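GphF Dehydratase 1 (Archangium violaceum, PDB 6MBF) probably dehydrates polyketide intermediates in gephyronic acid biosynthesis and may also act as an enoyl isomerase and epimerase. Local coordinates at residues A[167-172]-A[181-186]. Residues are numbered along the deposited sequence; the frame is centred on the assembly and turned at random.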
loop_
_atom_site.group_PDB
_atom_site.type_symbol
_atom_site.label_atom_id
_atom_site.label_comp_id
_atom_site.label_asym_id
_atom_site.label_seq_id
_atom_site.Cartn_x
_atom_site.Cartn_y
_atom_site.Cartn_z
ATOM N N ARG A 167 9.598 -9.467 1.620
ATOM C CA ARG A 167 10.938 -9.264 1.065
ATOM C C ARG A 167 10.894 -9.675 -0.405
ATOM O O ARG A 167 11.539 -10.641 -0.820
ATOM C CB ARG A 167 11.985 -10.063 1.856
ATOM C CG ARG A 167 12.026 -9.673 3.336
ATOM C CD ARG A 167 12.908 -10.603 4.152
ATOM N NE ARG A 167 12.785 -10.264 5.563
ATOM C CZ ARG A 167 12.916 -11.123 6.572
ATOM N NH1 ARG A 167 13.210 -12.401 6.340
ATOM N NH2 ARG A 167 12.754 -10.692 7.820
ATOM N N ASN A 168 10.129 -8.925 -1.200
ATOM C CA ASN A 168 9.736 -9.365 -2.531
ATOM C C ASN A 168 10.443 -8.625 -3.660
ATOM O O ASN A 168 10.086 -8.824 -4.832
ATOM C CB ASN A 168 8.219 -9.246 -2.670
ATOM C CG ASN A 168 7.492 -10.151 -1.684
ATOM O OD1 ASN A 168 7.588 -11.374 -1.779
ATOM N ND2 ASN A 168 6.780 -9.556 -0.725
ATOM N N ILE A 169 11.441 -7.805 -3.345
ATOM C CA ILE A 169 12.287 -7.182 -4.365
ATOM C C ILE A 169 13.348 -8.190 -4.781
ATOM O O ILE A 169 14.117 -8.677 -3.943
ATOM C CB ILE A 169 12.945 -5.891 -3.851
ATOM C CG1 ILE A 169 11.939 -5.002 -3.118
ATOM C CG2 ILE A 169 13.565 -5.088 -5.031
ATOM C CD1 ILE A 169 12.601 -3.834 -2.406
ATOM N N ARG A 170 13.381 -8.517 -6.071
ATOM C CA ARG A 170 14.388 -9.440 -6.577
ATOM C C ARG A 170 15.658 -8.718 -6.998
ATOM O O ARG A 170 16.765 -9.188 -6.705
ATOM C CB ARG A 170 13.826 -10.242 -7.753
ATOM C CG ARG A 170 12.582 -11.036 -7.401
ATOM C CD ARG A 170 12.751 -11.726 -6.056
ATOM N NE ARG A 170 11.480 -12.180 -5.506
ATOM C CZ ARG A 170 11.214 -12.233 -4.206
ATOM N NH1 ARG A 170 10.033 -12.660 -3.789
ATOM N NH2 ARG A 170 12.128 -11.839 -3.327
ATOM N N HIS A 171 15.511 -7.570 -7.656
ATOM C CA HIS A 171 16.642 -6.808 -8.166
ATOM C C HIS A 171 16.292 -5.332 -8.064
ATOM O O HIS A 171 15.125 -4.954 -8.187
ATOM C CB HIS A 171 16.968 -7.185 -9.619
ATOM C CG HIS A 171 17.962 -6.278 -10.278
ATOM N ND1 HIS A 171 19.323 -6.406 -10.101
ATOM C CD2 HIS A 171 17.788 -5.229 -11.119
ATOM C CE1 HIS A 171 19.946 -5.473 -10.799
ATOM N NE2 HIS A 171 19.038 -4.745 -11.428
ATOM N N LEU A 172 17.306 -4.501 -7.828
ATOM C CA LEU A 172 17.091 -3.065 -7.728
ATOM C C LEU A 172 18.366 -2.377 -8.188
ATOM O O LEU A 172 19.454 -2.743 -7.736
ATOM C CB LEU A 172 16.730 -2.644 -6.294
ATOM C CG LEU A 172 16.433 -1.150 -6.067
ATOM C CD1 LEU A 172 15.184 -0.682 -6.844
ATOM C CD2 LEU A 172 16.280 -0.834 -4.590
ATOM N N GLY A 181 13.235 -1.441 -10.103
ATOM C CA GLY A 181 13.219 -2.641 -9.299
ATOM C C GLY A 181 12.391 -3.699 -9.994
ATOM O O GLY A 181 11.489 -3.392 -10.776
ATOM N N HIS A 182 12.730 -4.950 -9.729
ATOM C CA HIS A 182 11.959 -6.103 -10.167
ATOM C C HIS A 182 11.387 -6.748 -8.912
ATOM O O HIS A 182 12.150 -7.157 -8.030
ATOM C CB HIS A 182 12.852 -7.074 -10.946
ATOM C CG HIS A 182 12.186 -8.366 -11.301
ATOM N ND1 HIS A 182 12.886 -9.542 -11.464
ATOM C CD2 HIS A 182 10.885 -8.668 -11.526
ATOM C CE1 HIS A 182 12.047 -10.512 -11.780
ATOM N NE2 HIS A 182 10.827 -10.006 -11.830
ATOM N N VAL A 183 10.055 -6.789 -8.804
ATOM C CA VAL A 183 9.384 -7.361 -7.645
ATOM C C VAL A 183 8.522 -8.523 -8.113
ATOM O O VAL A 183 7.887 -8.463 -9.175
ATOM C CB VAL A 183 8.536 -6.342 -6.836
ATOM C CG1 VAL A 183 9.264 -5.038 -6.632
ATOM C CG2 VAL A 183 7.172 -6.133 -7.419
ATOM N N CYS A 184 8.510 -9.585 -7.318
ATOM C CA CYS A 184 7.803 -10.799 -7.687
ATOM C C CYS A 184 7.271 -11.462 -6.430
ATOM O O CYS A 184 8.017 -11.667 -5.466
ATOM C CB CYS A 184 8.730 -11.747 -8.450
ATOM S SG CYS A 184 7.892 -13.147 -9.187
ATOM N N LEU A 185 5.979 -11.775 -6.434
ATOM C CA LEU A 185 5.402 -12.495 -5.311
ATOM C C LEU A 185 5.825 -13.953 -5.346
ATOM O O LEU A 185 6.119 -14.515 -6.403
ATOM C CB LEU A 185 3.883 -12.406 -5.334
ATOM C CG LEU A 185 3.302 -10.997 -5.217
ATOM C CD1 LEU A 185 1.812 -11.059 -5.351
ATOM C CD2 LEU A 185 3.713 -10.329 -3.907
ATOM N N GLN A 186 5.875 -14.568 -4.171
ATOM C CA GLN A 186 6.156 -15.993 -4.074
ATOM C C GLN A 186 5.295 -16.579 -2.966
ATOM O O GLN A 186 4.506 -15.877 -2.319
ATOM C CB GLN A 186 7.649 -16.269 -3.821
ATOM C CG GLN A 186 8.595 -15.891 -4.962
ATOM C CD GLN A 186 8.334 -16.677 -6.242
ATOM O OE1 GLN A 186 7.826 -17.798 -6.204
ATOM N NE2 GLN A 186 8.688 -16.091 -7.379
HETATM O O HOH W 1 5.407 -12.846 -1.828
#
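Two residues, Arg170 and His171, lie opposite the single residue His182 across an antiparallel pair of strands. The carbonyl of His182 serves both backbone amides: Arg170 N binds His182 O at 2.7 Å, nearly along the C=O axis, and His171 N adds a weak bond. The return bond, His182 N to His171 O, is 2.8 Å.

In the conformer described, one of two, the Arg170 side chain runs toward Cys184, back on the side of Arg167. Its CG stands beside the backbone N (chi1 -58°), over one face of the His182 ring and offset toward the rim. A bend at chi2 (-44°) sends the rest of the chain toward Cys184, where Arg170 NH1 makes a weak, strongly bent bond of 2.8 Å to Cys184 O. Arg170 NH2 meets Arg167 O in the carbonyl plane, on a lone pair. The bonds from NH1 and NH2 probably limit how the guanidinium can turn. Asn168 O lies over the centre of one guanidinium face and accepts its own bond from Cys184 N, 3.0 Å long. The far end of the His182 ring is held by Glu241, through NE2.

At the end of the pair away from the hairpin turn, a water bridges Asn168 OD1 and Gln186 N. Asn168 ND2 is bound by Arg165 O.

The other face carries Ile169, Val183 and Leu172, which pack against helix 200-214. Leu172 CD1 lies 3.7 Å from Gly181 CA.

The one-residue shift in register, with two residues opposite one, is a classic beta bulge. It sits in the hairpin of strands 169-175 and 178-184, part of the hotdog fold of polyketide synthase dehydratases.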